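Local coordinates for xyloglucanase (Paenibacillus pabuli, PDB 2JEP), which hydrolyses xyloglucan of the plant cell wall, acting as a family 5 glycoside hydrolase, at residues N67-P72 and L109-Q114; Q114-A119 and V126-H131; A152-Y157 and Y196-A201; E178-V183 and N200-I205; I259-H264 and K306-K311. One frame throughout, in Å; residues are numbered along the deposited sequence.

Overall arrangement
The protein is an eight-stranded TIM barrel, and the five contacts tie its strands, outer helices and loops together. Contacts 1 and 2 share helix 106-120, with centres about 9 Å apart. Arg111 of contact 1 reaches Tyr118 of contact 2. Contacts 3 and 4 share helix 193-211, with centres about 8 Å apart, and Tyr157 OH bonds to Ser179 O. Contact 4 also touches contact 5 through Glu182 and His264, whose place at the strand ends is consistent with the family 5 active site. Contacts 1 and 5 lie on opposite sides of the chain's centre, about 30 Å apart between centres. A bound calcium ion lies about 14 Å from the side chains of Met180 and Ala263.

Contact 1: N67-P72 and L109-Q114; sequences NPTVTP and LNRIQQ
Arg111 reaches out from helix 106-120 to the loop residues Thr69 and Val70. Its CB leaves the helix across the line to the loop, not straight at it. CG is anti to the backbone N (chi1 179°), and the chain then bends at chi2. This turns CD and the guanidinium toward residues 67-72. NE makes a salt bridge with Glu62. CZ lies 4.1 Å from Thr69 CG2. NH1 hydrogen-bonds to Tyr118 OH, about two turns further along the same helix. In the TIM barrel this helix packs on the outside of the strands, and the loop leads into the preceding helix, 72-80. The arginine therefore joins helix 106-120 to the loop that leads into helix 72-80. NH2 ends the chain and makes the one hydrogen bond between the two segments, to Val70 O at 2.9 Å. The N-H...O angle is 148°. The oxygen lies near the guanidinium plane, at its edge, while the donor is tilted 26° from the carbonyl plane. Thr69 CG2 approaches the same NH2 obliquely at 3.5 Å, and Val70 CB stands 3.7 Å from it. Glu62 also accepts from Val70 N, so one carboxylate holds both the arginine and the loop backbone that the arginine grips.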
# COMPACT_ATOMS: atom_id res chain seq x y z
N ASN A 67 14.27 10.04 7.28
CA ASN A 67 15.02 9.30 6.27
C ASN A 67 15.76 10.26 5.34
O ASN A 67 15.33 11.40 5.15
CB ASN A 67 14.10 8.39 5.45
CG ASN A 67 13.66 7.18 6.24
OD1 ASN A 67 14.48 6.49 6.84
ND2 ASN A 67 12.35 6.89 6.21
N PRO A 68 16.85 9.80 4.74
CA PRO A 68 17.54 10.66 3.79
C PRO A 68 16.77 10.79 2.48
O PRO A 68 15.86 10.00 2.19
CB PRO A 68 18.88 9.96 3.59
CG PRO A 68 18.71 8.62 4.05
CD PRO A 68 17.51 8.50 4.89
N THR A 69 17.16 11.76 1.67
CA THR A 69 16.59 11.88 0.34
C THR A 69 16.81 10.56 -0.40
O THR A 69 17.88 9.98 -0.35
CB THR A 69 17.26 13.05 -0.41
OG1 THR A 69 16.97 14.25 0.32
CG2 THR A 69 16.75 13.17 -1.86
N VAL A 70 15.79 10.09 -1.09
CA VAL A 70 15.88 8.82 -1.79
C VAL A 70 16.89 8.93 -2.92
O VAL A 70 16.96 9.96 -3.62
CB VAL A 70 14.49 8.39 -2.36
CG1 VAL A 70 14.58 7.05 -3.08
CG2 VAL A 70 13.45 8.31 -1.24
N THR A 71 17.69 7.88 -3.09
CA THR A 71 18.65 7.78 -4.19
C THR A 71 18.46 6.46 -4.94
O THR A 71 17.90 5.51 -4.41
CB THR A 71 20.09 7.85 -3.66
OG1 THR A 71 20.26 6.76 -2.75
CG2 THR A 71 20.33 9.16 -2.91
N PRO A 72 18.92 6.39 -6.20
CA PRO A 72 18.73 5.16 -6.95
C PRO A 72 19.39 3.95 -6.30
O PRO A 72 18.93 2.82 -6.48
CB PRO A 72 19.35 5.47 -8.32
CG PRO A 72 19.84 6.80 -8.28
CD PRO A 72 19.54 7.45 -6.99
N LEU A 109 5.75 17.07 -8.61
CA LEU A 109 5.53 16.06 -9.62
C LEU A 109 6.83 15.61 -10.28
O LEU A 109 7.00 14.42 -10.55
CB LEU A 109 4.54 16.54 -10.68
CG LEU A 109 3.07 16.56 -10.33
CD1 LEU A 109 2.32 17.20 -11.50
CD2 LEU A 109 2.58 15.15 -10.01
N ASN A 110 7.76 16.53 -10.52
CA ASN A 110 9.04 16.13 -11.11
C ASN A 110 9.86 15.25 -10.19
O ASN A 110 10.54 14.34 -10.64
CB ASN A 110 9.85 17.36 -11.52
CG ASN A 110 9.30 18.03 -12.74
OD1 ASN A 110 8.69 17.37 -13.59
ND2 ASN A 110 9.54 19.34 -12.87
N ARG A 111 9.77 15.53 -8.89
CA ARG A 111 10.48 14.69 -7.92
C ARG A 111 9.87 13.29 -7.83
O ARG A 111 10.58 12.28 -7.79
CB ARG A 111 10.52 15.33 -6.54
CG ARG A 111 11.22 14.50 -5.48
CD ARG A 111 12.69 14.23 -5.84
NE ARG A 111 13.26 13.32 -4.85
CZ ARG A 111 14.26 12.48 -5.09
NH1 ARG A 111 14.88 12.46 -6.26
NH2 ARG A 111 14.63 11.61 -4.16
N ILE A 112 8.54 13.23 -7.77
CA ILE A 112 7.87 11.93 -7.73
C ILE A 112 8.27 11.13 -8.97
O ILE A 112 8.57 9.92 -8.87
CB ILE A 112 6.33 12.11 -7.68
CG1 ILE A 112 5.92 12.84 -6.40
CG2 ILE A 112 5.62 10.75 -7.85
CD1 ILE A 112 4.54 13.53 -6.48
N GLN A 113 8.30 11.78 -10.13
CA GLN A 113 8.67 11.07 -11.34
C GLN A 113 10.11 10.55 -11.28
O GLN A 113 10.39 9.44 -11.72
CB GLN A 113 8.45 11.94 -12.58
CG GLN A 113 9.03 11.33 -13.82
CD GLN A 113 8.78 12.15 -15.02
OE1 GLN A 113 9.20 13.30 -15.09
NE2 GLN A 113 8.12 11.55 -15.99
N GLN A 114 11.02 11.34 -10.71
CA GLN A 114 12.39 10.87 -10.59
C GLN A 114 12.46 9.59 -9.72
O GLN A 114 13.14 8.64 -10.06
CB GLN A 114 13.27 11.98 -10.03
CG GLN A 114 14.75 11.73 -10.14
CD GLN A 114 15.32 11.96 -11.53
OE1 GLN A 114 16.54 11.91 -11.72
NE2 GLN A 114 14.46 12.19 -12.51

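Contact 2: Q114-A119 and V126-H131; sequences QVVDYA and VIINIH
Val116 and Ala119 of helix 106-120 pack on Val126 and Ile128 of strand 125-128. This is the helix-to-strand half of a beta-alpha-beta crossover in the TIM barrel, which starts from strand 85-88. The axes of 114-119 and 126-128 run nearly antiparallel, at 159°, and come within 9.2 Å. Val115 comes early in the segment and lies against Ile88 of the previous strand. Val116 follows and uses both of its methyls. CG2 meets Ile128 CG2 at 3.5 Å, the two side chains crossing at about a right angle. CG1 is more distant, 4.3 Å from Val126 CG1. In Ile128, CG1 sits between the backbone N and the carbonyl carbon (chi1 58°), which leaves CG2 beside the N and facing the helix. The alternation of the strand puts Ile127 on the other side, facing into the barrel, where it touches Glu178. Further along that segment, Asn129 ND2 bonds to His131 ND1 in the imidazole plane. Two residues after Val116, Tyr118 turns off this interface. Gln114 O lies over one face of its ring, offset toward the rim. The segment closes with Ala119, whose CB points at the strand and touches Val126 CG2 at 3.5 Å.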
# COMPACT_ATOMS: atom_id res chain seq x y z
N GLN A 114 11.02 11.34 -10.71
CA GLN A 114 12.39 10.87 -10.59
C GLN A 114 12.46 9.59 -9.72
O GLN A 114 13.14 8.64 -10.06
CB GLN A 114 13.27 11.98 -10.03
CG GLN A 114 14.75 11.73 -10.14
CD GLN A 114 15.32 11.96 -11.53
OE1 GLN A 114 16.54 11.91 -11.72
NE2 GLN A 114 14.46 12.19 -12.51
N VAL A 115 11.75 9.59 -8.61
CA VAL A 115 11.78 8.45 -7.71
C VAL A 115 11.11 7.23 -8.37
O VAL A 115 11.63 6.10 -8.27
CB VAL A 115 11.15 8.83 -6.36
CG1 VAL A 115 11.05 7.61 -5.42
CG2 VAL A 115 11.98 9.94 -5.69
N VAL A 116 9.98 7.44 -9.04
CA VAL A 116 9.37 6.37 -9.82
C VAL A 116 10.40 5.78 -10.78
O VAL A 116 10.54 4.57 -10.90
CB VAL A 116 8.14 6.87 -10.57
CG1 VAL A 116 7.74 5.88 -11.71
CG2 VAL A 116 6.99 7.10 -9.61
N ASP A 117 11.12 6.66 -11.50
CA ASP A 117 12.09 6.17 -12.46
C ASP A 117 13.21 5.34 -11.84
O ASP A 117 13.73 4.41 -12.47
CB ASP A 117 12.70 7.34 -13.23
CG ASP A 117 11.76 7.95 -14.25
OD1 ASP A 117 10.74 7.32 -14.58
OD2 ASP A 117 12.14 9.05 -14.75
N TYR A 118 13.60 5.63 -10.59
CA TYR A 118 14.62 4.80 -9.95
C TYR A 118 14.22 3.34 -9.94
O TYR A 118 15.06 2.48 -10.09
CB TYR A 118 14.88 5.21 -8.49
CG TYR A 118 15.39 6.62 -8.24
CD1 TYR A 118 15.94 7.39 -9.23
CD2 TYR A 118 15.31 7.17 -6.97
CE1 TYR A 118 16.38 8.69 -8.97
CE2 TYR A 118 15.77 8.44 -6.71
CZ TYR A 118 16.28 9.21 -7.71
OH TYR A 118 16.71 10.48 -7.42
N ALA A 119 12.94 3.08 -9.73
CA ALA A 119 12.40 1.70 -9.72
C ALA A 119 12.01 1.23 -11.11
O ALA A 119 12.36 0.12 -11.53
CB ALA A 119 11.19 1.61 -8.77
N VAL A 126 5.95 -0.80 -10.00
CA VAL A 126 5.91 0.38 -9.16
C VAL A 126 4.47 0.76 -8.92
O VAL A 126 3.68 0.77 -9.87
CB VAL A 126 6.62 1.57 -9.83
CG1 VAL A 126 6.66 2.79 -8.89
CG2 VAL A 126 8.03 1.19 -10.28
N ILE A 127 4.13 1.05 -7.66
CA ILE A 127 2.80 1.54 -7.31
C ILE A 127 2.96 2.94 -6.73
O ILE A 127 3.78 3.13 -5.83
CB ILE A 127 2.14 0.64 -6.24
CG1 ILE A 127 2.02 -0.82 -6.72
CG2 ILE A 127 0.78 1.23 -5.79
CD1 ILE A 127 1.71 -1.81 -5.60
N ILE A 128 2.19 3.91 -7.22
CA ILE A 128 2.12 5.25 -6.63
C ILE A 128 0.69 5.53 -6.20
O ILE A 128 -0.26 5.10 -6.85
CB ILE A 128 2.63 6.38 -7.55
CG1 ILE A 128 1.85 6.45 -8.86
CG2 ILE A 128 4.11 6.21 -7.75
CD1 ILE A 128 2.29 7.61 -9.76
N ASN A 129 0.51 6.23 -5.08
CA ASN A 129 -0.82 6.45 -4.51
C ASN A 129 -1.04 7.91 -4.11
O ASN A 129 -0.23 8.79 -4.45
CB ASN A 129 -1.05 5.49 -3.34
CG ASN A 129 -0.27 5.85 -2.10
OD1 ASN A 129 0.40 6.87 -2.06
ND2 ASN A 129 -0.38 5.02 -1.06
N ILE A 130 -2.16 8.18 -3.44
CA ILE A 130 -2.37 9.42 -2.68
C ILE A 130 -2.52 8.97 -1.24
O ILE A 130 -3.41 8.19 -0.92
CB ILE A 130 -3.60 10.19 -3.17
CG1 ILE A 130 -3.39 10.67 -4.61
CG2 ILE A 130 -3.92 11.33 -2.19
CD1 ILE A 130 -4.57 11.48 -5.18
N HIS A 131 -1.59 9.40 -0.38
CA HIS A 131 -1.39 8.71 0.90
C HIS A 131 -1.87 9.50 2.12
O HIS A 131 -2.97 9.24 2.66
CB HIS A 131 0.10 8.31 1.00
CG HIS A 131 0.39 7.26 2.02
ND1 HIS A 131 0.51 5.92 1.71
CD2 HIS A 131 0.61 7.36 3.36
CE1 HIS A 131 0.80 5.25 2.81
NE2 HIS A 131 0.85 6.09 3.82

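Contact 3: A152-Y157 and Y196-A201; sequences AIKEKY and YTNLNA
Lys154 of helix 150-167 reaches across to Ala201 and Asn198 of helix 193-211. The apolar part is small. Lys154 CE and Ala201 CB lie 3.8 Å apart, and Lys154 NZ is at a similar distance from the same methyl. The lysine gets there with CG anti to its carbonyl carbon (chi1 -71°) and every later torsion extended. The stem is thus a straight arm laid toward the other helix. The polar part runs through water. Lys154 NZ stands 4.4 Å from Asn198 OD1, too far for a direct bond. One water fills the step: it accepts from Lys154 NZ at 2.8 Å and donates to Asn198 OD1 at 2.7 Å. The ammonium is therefore linked to a neutral amide oxygen and not to a carboxylate. The other end of that amide is held as well, since Asn198 ND2 bonds to Val145 O in the loop before helix 150-167. This would help fix which way round the amide lies. The contact is at the surface, where two successive outer helices of the TIM barrel lie next to each other. They follow strands 125-128 and 175-178. Lys154 also touches Tyr202 and Ile205. Deeper between the helices, the buried Tyr157 packs on Phe206.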
# COMPACT_ATOMS: atom_id res chain seq x y z
N ALA A 152 -16.52 19.65 -3.39
CA ALA A 152 -15.17 20.16 -3.53
C ALA A 152 -14.16 19.03 -3.38
O ALA A 152 -13.17 19.00 -4.10
CB ALA A 152 -14.89 21.27 -2.52
N ILE A 153 -14.37 18.12 -2.43
CA ILE A 153 -13.42 17.00 -2.28
C ILE A 153 -13.33 16.20 -3.59
O ILE A 153 -12.24 15.88 -4.07
CB ILE A 153 -13.83 16.08 -1.14
CG1 ILE A 153 -13.69 16.81 0.21
CG2 ILE A 153 -13.03 14.78 -1.15
CD1 ILE A 153 -14.38 16.07 1.40
N LYS A 154 -14.48 15.88 -4.17
CA LYS A 154 -14.51 15.07 -5.38
C LYS A 154 -13.92 15.78 -6.58
O LYS A 154 -13.23 15.14 -7.39
CB LYS A 154 -15.93 14.63 -5.69
CG LYS A 154 -16.44 13.59 -4.70
CD LYS A 154 -17.93 13.32 -4.91
CE LYS A 154 -18.43 12.21 -4.03
NZ LYS A 154 -19.87 11.92 -4.32
N GLU A 155 -14.16 17.09 -6.69
CA GLU A 155 -13.57 17.82 -7.79
C GLU A 155 -12.06 17.97 -7.65
O GLU A 155 -11.33 17.83 -8.61
CB GLU A 155 -14.25 19.20 -7.91
CG GLU A 155 -13.73 20.09 -9.02
CD GLU A 155 -14.01 19.61 -10.42
OE1 GLU A 155 -14.91 18.77 -10.61
OE2 GLU A 155 -13.31 20.14 -11.36
N LYS A 156 -11.61 18.26 -6.45
CA LYS A 156 -10.18 18.34 -6.18
C LYS A 156 -9.51 17.02 -6.49
O LYS A 156 -8.46 16.97 -7.12
CB LYS A 156 -9.97 18.72 -4.72
CG LYS A 156 -8.51 18.91 -4.27
CD LYS A 156 -8.47 19.54 -2.88
CE LYS A 156 -7.07 19.71 -2.34
NZ LYS A 156 -7.11 20.49 -1.06
N TYR A 157 -10.11 15.93 -6.02
CA TYR A 157 -9.57 14.60 -6.27
C TYR A 157 -9.47 14.28 -7.77
O TYR A 157 -8.44 13.78 -8.25
CB TYR A 157 -10.45 13.59 -5.53
CG TYR A 157 -10.00 12.16 -5.59
CD1 TYR A 157 -8.88 11.73 -4.89
CD2 TYR A 157 -10.74 11.21 -6.28
CE1 TYR A 157 -8.51 10.40 -4.86
CE2 TYR A 157 -10.37 9.88 -6.28
CZ TYR A 157 -9.25 9.46 -5.56
OH TYR A 157 -8.90 8.12 -5.58
N TYR A 196 -19.10 5.05 3.32
CA TYR A 196 -18.63 4.02 2.40
C TYR A 196 -19.00 4.39 0.97
O TYR A 196 -18.20 4.19 0.03
CB TYR A 196 -19.13 2.62 2.79
CG TYR A 196 -18.12 1.51 2.63
CD1 TYR A 196 -17.16 1.52 1.61
CD2 TYR A 196 -18.12 0.44 3.50
CE1 TYR A 196 -16.23 0.50 1.50
CE2 TYR A 196 -17.18 -0.58 3.39
CZ TYR A 196 -16.23 -0.53 2.39
OH TYR A 196 -15.26 -1.53 2.31
N THR A 197 -20.20 4.96 0.79
CA THR A 197 -20.60 5.43 -0.54
C THR A 197 -19.65 6.50 -1.06
O THR A 197 -19.27 6.47 -2.21
CB THR A 197 -22.06 5.88 -0.50
OG1 THR A 197 -22.83 4.72 -0.24
CG2 THR A 197 -22.49 6.54 -1.82
N ASN A 198 -19.23 7.43 -0.21
CA ASN A 198 -18.23 8.42 -0.64
C ASN A 198 -16.93 7.74 -1.08
O ASN A 198 -16.36 8.09 -2.08
CB ASN A 198 -17.99 9.47 0.45
CG ASN A 198 -19.20 10.35 0.70
OD1 ASN A 198 -20.06 10.51 -0.19
ND2 ASN A 198 -19.28 10.92 1.90
N LEU A 199 -16.47 6.78 -0.28
CA LEU A 199 -15.25 6.03 -0.62
C LEU A 199 -15.40 5.40 -2.01
O LEU A 199 -14.51 5.51 -2.86
CB LEU A 199 -14.98 4.97 0.46
CG LEU A 199 -13.66 4.20 0.40
CD1 LEU A 199 -13.38 3.57 1.76
CD2 LEU A 199 -13.67 3.13 -0.69
N ASN A 200 -16.52 4.71 -2.22
CA ASN A 200 -16.76 4.07 -3.51
C ASN A 200 -16.79 5.10 -4.64
O ASN A 200 -16.31 4.84 -5.74
CB ASN A 200 -18.07 3.28 -3.49
CG ASN A 200 -18.06 2.08 -2.55
OD1 ASN A 200 -17.06 1.36 -2.44
ND2 ASN A 200 -19.22 1.80 -1.94
N ALA A 201 -17.36 6.27 -4.35
CA ALA A 201 -17.40 7.34 -5.34
C ALA A 201 -16.00 7.79 -5.70
O ALA A 201 -15.72 8.03 -6.87
CB ALA A 201 -18.25 8.51 -4.84
O HOH W 1 -20.79 9.84 -2.73

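Contact 4: E178-V183 and N200-I205; sequences ESMNEV and NAYNQI
Ser179 and Met180 start the loop that leaves strand 175-178 toward the probable active site, and they rest on Tyr202 and Asn203 of helix 193-211. Ser179 OG donates to Asn203 OD1 at 2.7 Å. It comes in nearly along the C=O axis, at 164°. The serine torsion places OG between its backbone N and carbonyl carbon (chi1 60°), facing the helix. Asn203 ND2 bonds to Pro225 O, so both ends of this buried amide are used. In a family 5 TIM barrel the loop after the fourth strand carries an Asn-Glu pair that includes the acid/base glutamate, and Asn181 and Glu182 fit that place. In one of its two conformers, Met180 extends toward the helix, unlike Asn181 and Glu182. In that conformer its SD makes a Met-aromatic contact with Tyr202, 82° off the ring normal and so at the ring edge. SD is 3.9 Å from Tyr202 CB. The methyl CE goes on across Asn203, 3.4 Å from its OD1.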
# COMPACT_ATOMS: atom_id res chain seq x y z
N GLU A 178 -2.63 3.64 -7.54
CA GLU A 178 -3.45 3.24 -6.39
C GLU A 178 -4.24 4.48 -5.94
O GLU A 178 -3.68 5.54 -5.67
CB GLU A 178 -2.52 2.75 -5.26
CG GLU A 178 -3.19 2.36 -4.00
CD GLU A 178 -2.22 1.96 -2.91
OE1 GLU A 178 -1.00 2.14 -3.10
OE2 GLU A 178 -2.67 1.43 -1.87
N SER A 179 -5.57 4.32 -5.90
CA SER A 179 -6.46 5.47 -5.80
C SER A 179 -6.25 6.32 -4.56
O SER A 179 -6.39 7.55 -4.60
CB SER A 179 -7.89 4.99 -5.82
OG SER A 179 -8.16 4.11 -4.74
N MET A 180 -5.94 5.64 -3.46
CA MET A 180 -5.80 6.27 -2.16
C MET A 180 -5.29 5.18 -1.23
O MET A 180 -5.05 4.05 -1.68
CB MET A 180 -7.14 6.88 -1.70
CG MET A 180 -8.27 5.89 -1.68
SD MET A 180 -9.89 6.67 -1.91
CE MET A 180 -10.97 5.27 -1.75
N ASN A 181 -5.05 5.54 0.03
CA ASN A 181 -4.38 4.64 0.95
C ASN A 181 -5.38 4.02 1.92
O ASN A 181 -6.12 3.10 1.52
CB ASN A 181 -3.21 5.39 1.62
CG ASN A 181 -2.46 4.55 2.63
OD1 ASN A 181 -2.17 3.39 2.33
ND2 ASN A 181 -2.16 5.12 3.80
N GLU A 182 -5.42 4.51 3.15
CA GLU A 182 -6.29 4.00 4.21
C GLU A 182 -7.32 5.08 4.51
O GLU A 182 -7.01 6.10 5.13
CB GLU A 182 -5.49 3.69 5.47
CG GLU A 182 -4.46 2.60 5.25
CD GLU A 182 -3.59 2.31 6.47
OE1 GLU A 182 -3.56 3.12 7.43
OE2 GLU A 182 -2.90 1.25 6.45
N VAL A 183 -8.52 4.86 3.98
CA VAL A 183 -9.58 5.89 3.93
C VAL A 183 -10.75 5.42 4.79
O VAL A 183 -11.35 4.37 4.56
CB VAL A 183 -9.95 6.16 2.46
CG1 VAL A 183 -11.23 6.98 2.30
CG2 VAL A 183 -8.77 6.87 1.77
N ASN A 200 -16.52 4.71 -2.22
CA ASN A 200 -16.76 4.07 -3.51
C ASN A 200 -16.79 5.10 -4.64
O ASN A 200 -16.31 4.84 -5.74
CB ASN A 200 -18.07 3.28 -3.49
CG ASN A 200 -18.06 2.08 -2.55
OD1 ASN A 200 -17.06 1.36 -2.44
ND2 ASN A 200 -19.22 1.80 -1.94
N ALA A 201 -17.36 6.27 -4.35
CA ALA A 201 -17.40 7.34 -5.34
C ALA A 201 -16.00 7.79 -5.70
O ALA A 201 -15.72 8.03 -6.87
CB ALA A 201 -18.25 8.51 -4.84
N TYR A 202 -15.11 7.92 -4.72
CA TYR A 202 -13.73 8.29 -5.01
C TYR A 202 -13.11 7.24 -5.93
O TYR A 202 -12.46 7.57 -6.92
CB TYR A 202 -12.87 8.46 -3.74
CG TYR A 202 -13.40 9.40 -2.68
CD1 TYR A 202 -14.29 10.42 -2.97
CD2 TYR A 202 -12.97 9.28 -1.36
CE1 TYR A 202 -14.79 11.23 -1.98
CE2 TYR A 202 -13.46 10.09 -0.36
CZ TYR A 202 -14.38 11.07 -0.66
OH TYR A 202 -14.87 11.85 0.34
N ASN A 203 -13.28 5.96 -5.60
CA ASN A 203 -12.68 4.94 -6.47
C ASN A 203 -13.20 5.04 -7.90
O ASN A 203 -12.44 4.89 -8.84
CB ASN A 203 -12.92 3.52 -5.93
CG ASN A 203 -11.98 3.14 -4.80
OD1 ASN A 203 -10.87 3.65 -4.71
ND2 ASN A 203 -12.41 2.20 -3.94
N GLN A 204 -14.50 5.30 -8.04
CA GLN A 204 -15.09 5.41 -9.40
C GLN A 204 -14.56 6.61 -10.16
O GLN A 204 -14.24 6.54 -11.34
CB GLN A 204 -16.61 5.45 -9.30
CG GLN A 204 -17.28 5.33 -10.67
CD GLN A 204 -16.99 3.97 -11.29
OE1 GLN A 204 -17.47 2.94 -10.79
NE2 GLN A 204 -16.17 3.95 -12.34
N ILE A 205 -14.50 7.76 -9.48
CA ILE A 205 -13.93 8.98 -10.07
C ILE A 205 -12.48 8.76 -10.50
O ILE A 205 -12.07 9.16 -11.61
CB ILE A 205 -14.02 10.17 -9.06
CG1 ILE A 205 -15.49 10.58 -8.86
CG2 ILE A 205 -13.21 11.38 -9.54
CD1 ILE A 205 -15.74 11.37 -7.57

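Contact 5: I259-H264 and K306-K311; sequences IMISAH and KSMYDK
Met308 of helix 298-313 lays its methyl group on Ala263 and Ile261 of strand 259-265. The contacts across the two segments are apolar. Met308 CE is 3.9 Å from Ala263 CB and 4.1 Å from Ile261 CG2. The methionine is bent twice, at chi2 (-68°) and chi3 (-73°), and this folded shape brings CE rather than SD against the strand. Ile261 offers CG2, while its CG1 branch leads off to the side. The Ile261 and Met308 side chains meet at a slant. Strand alternation selects the partners: residues 261 and 263 face the helix, and Ser262 between them points the other way, into the barrel. Ionic pairing belongs to the helix alone. One turn apart, Lys306 NZ and Asp310 OD2 form a salt bridge at 2.8 Å. Asp310 OD2 accepts with its syn lone pair. In the fold this is the sixth strand of the TIM barrel meeting the helix that leads to the seventh. Met308 also touches Val319 of that next strand and Val235 of helix 231-235, so its side chain lies between two barrel strands and helix 231-235. Three buried residues meet here through carbon atoms alone. The attachment therefore rests on shape and on shielding from water, and the Lys306-Asp310 pair lies on the helix side turned from the strand.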
# COMPACT_ATOMS: atom_id res chain seq x y z
N ILE A 259 -8.43 -3.87 -12.79
CA ILE A 259 -8.51 -3.31 -11.44
C ILE A 259 -8.06 -4.36 -10.46
O ILE A 259 -8.36 -5.54 -10.62
CB ILE A 259 -9.93 -2.80 -11.12
CG1 ILE A 259 -10.29 -1.65 -12.06
CG2 ILE A 259 -10.04 -2.36 -9.65
CD1 ILE A 259 -11.72 -1.26 -11.99
N MET A 260 -7.28 -3.93 -9.47
CA MET A 260 -6.78 -4.78 -8.38
C MET A 260 -7.35 -4.23 -7.08
O MET A 260 -7.67 -3.04 -7.00
CB MET A 260 -5.26 -4.69 -8.26
CG MET A 260 -4.48 -4.85 -9.52
SD MET A 260 -2.73 -4.56 -9.23
CE MET A 260 -1.98 -5.50 -10.59
N ILE A 261 -7.43 -5.08 -6.05
CA ILE A 261 -8.00 -4.69 -4.76
C ILE A 261 -6.92 -4.69 -3.68
O ILE A 261 -6.14 -5.63 -3.57
CB ILE A 261 -9.13 -5.66 -4.33
CG1 ILE A 261 -10.17 -5.85 -5.45
CG2 ILE A 261 -9.83 -5.16 -3.08
CD1 ILE A 261 -10.83 -4.55 -5.95
N SER A 262 -6.88 -3.59 -2.92
CA SER A 262 -5.90 -3.40 -1.85
C SER A 262 -6.45 -3.76 -0.50
O SER A 262 -7.58 -3.44 -0.22
CB SER A 262 -5.54 -1.93 -1.82
OG SER A 262 -4.81 -1.58 -0.67
N ALA A 263 -5.63 -4.42 0.33
CA ALA A 263 -5.88 -4.51 1.78
C ALA A 263 -4.52 -4.45 2.46
O ALA A 263 -3.47 -4.72 1.81
CB ALA A 263 -6.65 -5.81 2.17
N HIS A 264 -4.52 -4.06 3.74
CA HIS A 264 -3.32 -4.03 4.56
C HIS A 264 -3.47 -5.00 5.72
O HIS A 264 -4.58 -5.27 6.13
CB HIS A 264 -3.05 -2.61 5.09
CG HIS A 264 -2.71 -1.62 4.02
ND1 HIS A 264 -2.62 -0.26 4.25
CD2 HIS A 264 -2.53 -1.78 2.69
CE1 HIS A 264 -2.33 0.35 3.11
NE2 HIS A 264 -2.26 -0.55 2.14
N LYS A 306 -7.89 -16.19 2.82
CA LYS A 306 -8.82 -16.96 2.00
C LYS A 306 -10.05 -16.11 1.66
O LYS A 306 -10.59 -16.23 0.56
CB LYS A 306 -9.24 -18.26 2.68
CG LYS A 306 -10.09 -19.13 1.75
CD LYS A 306 -10.33 -20.50 2.35
CE LYS A 306 -11.01 -21.40 1.34
NZ LYS A 306 -12.42 -20.99 1.10
N SER A 307 -10.48 -15.24 2.57
CA SER A 307 -11.68 -14.45 2.29
C SER A 307 -11.46 -13.48 1.14
O SER A 307 -12.38 -13.24 0.35
CB SER A 307 -12.19 -13.76 3.55
OG SER A 307 -11.44 -12.62 3.92
N MET A 308 -10.25 -12.93 1.01
CA MET A 308 -9.93 -12.06 -0.11
C MET A 308 -9.86 -12.85 -1.42
O MET A 308 -10.30 -12.38 -2.47
CB MET A 308 -8.61 -11.31 0.13
CG MET A 308 -8.66 -10.27 1.23
SD MET A 308 -9.70 -8.83 0.83
CE MET A 308 -8.67 -7.98 -0.40
N TYR A 309 -9.30 -14.05 -1.36
CA TYR A 309 -9.25 -14.93 -2.52
C TYR A 309 -10.65 -15.25 -3.01
O TYR A 309 -10.98 -15.10 -4.21
CB TYR A 309 -8.47 -16.20 -2.17
CG TYR A 309 -8.51 -17.21 -3.28
CD1 TYR A 309 -7.61 -17.13 -4.32
CD2 TYR A 309 -9.45 -18.24 -3.28
CE1 TYR A 309 -7.64 -18.04 -5.35
CE2 TYR A 309 -9.51 -19.15 -4.33
CZ TYR A 309 -8.59 -19.05 -5.34
OH TYR A 309 -8.67 -19.97 -6.38
N ASP A 310 -11.50 -15.68 -2.09
CA ASP A 310 -12.85 -16.12 -2.45
C ASP A 310 -13.69 -14.96 -3.02
O ASP A 310 -14.47 -15.15 -3.96
CB ASP A 310 -13.55 -16.68 -1.23
CG ASP A 310 -13.04 -18.04 -0.80
OD1 ASP A 310 -12.37 -18.73 -1.59
OD2 ASP A 310 -13.33 -18.43 0.34
N LYS A 311 -13.54 -13.76 -2.47
CA LYS A 311 -14.38 -12.64 -2.87
C LYS A 311 -13.88 -11.99 -4.16
O LYS A 311 -14.69 -11.61 -5.00
CB LYS A 311 -14.48 -11.60 -1.75
CG LYS A 311 -15.40 -10.43 -2.04
CD LYS A 311 -16.84 -10.83 -2.36
CE LYS A 311 -17.52 -11.56 -1.21
NZ LYS A 311 -18.96 -11.80 -1.52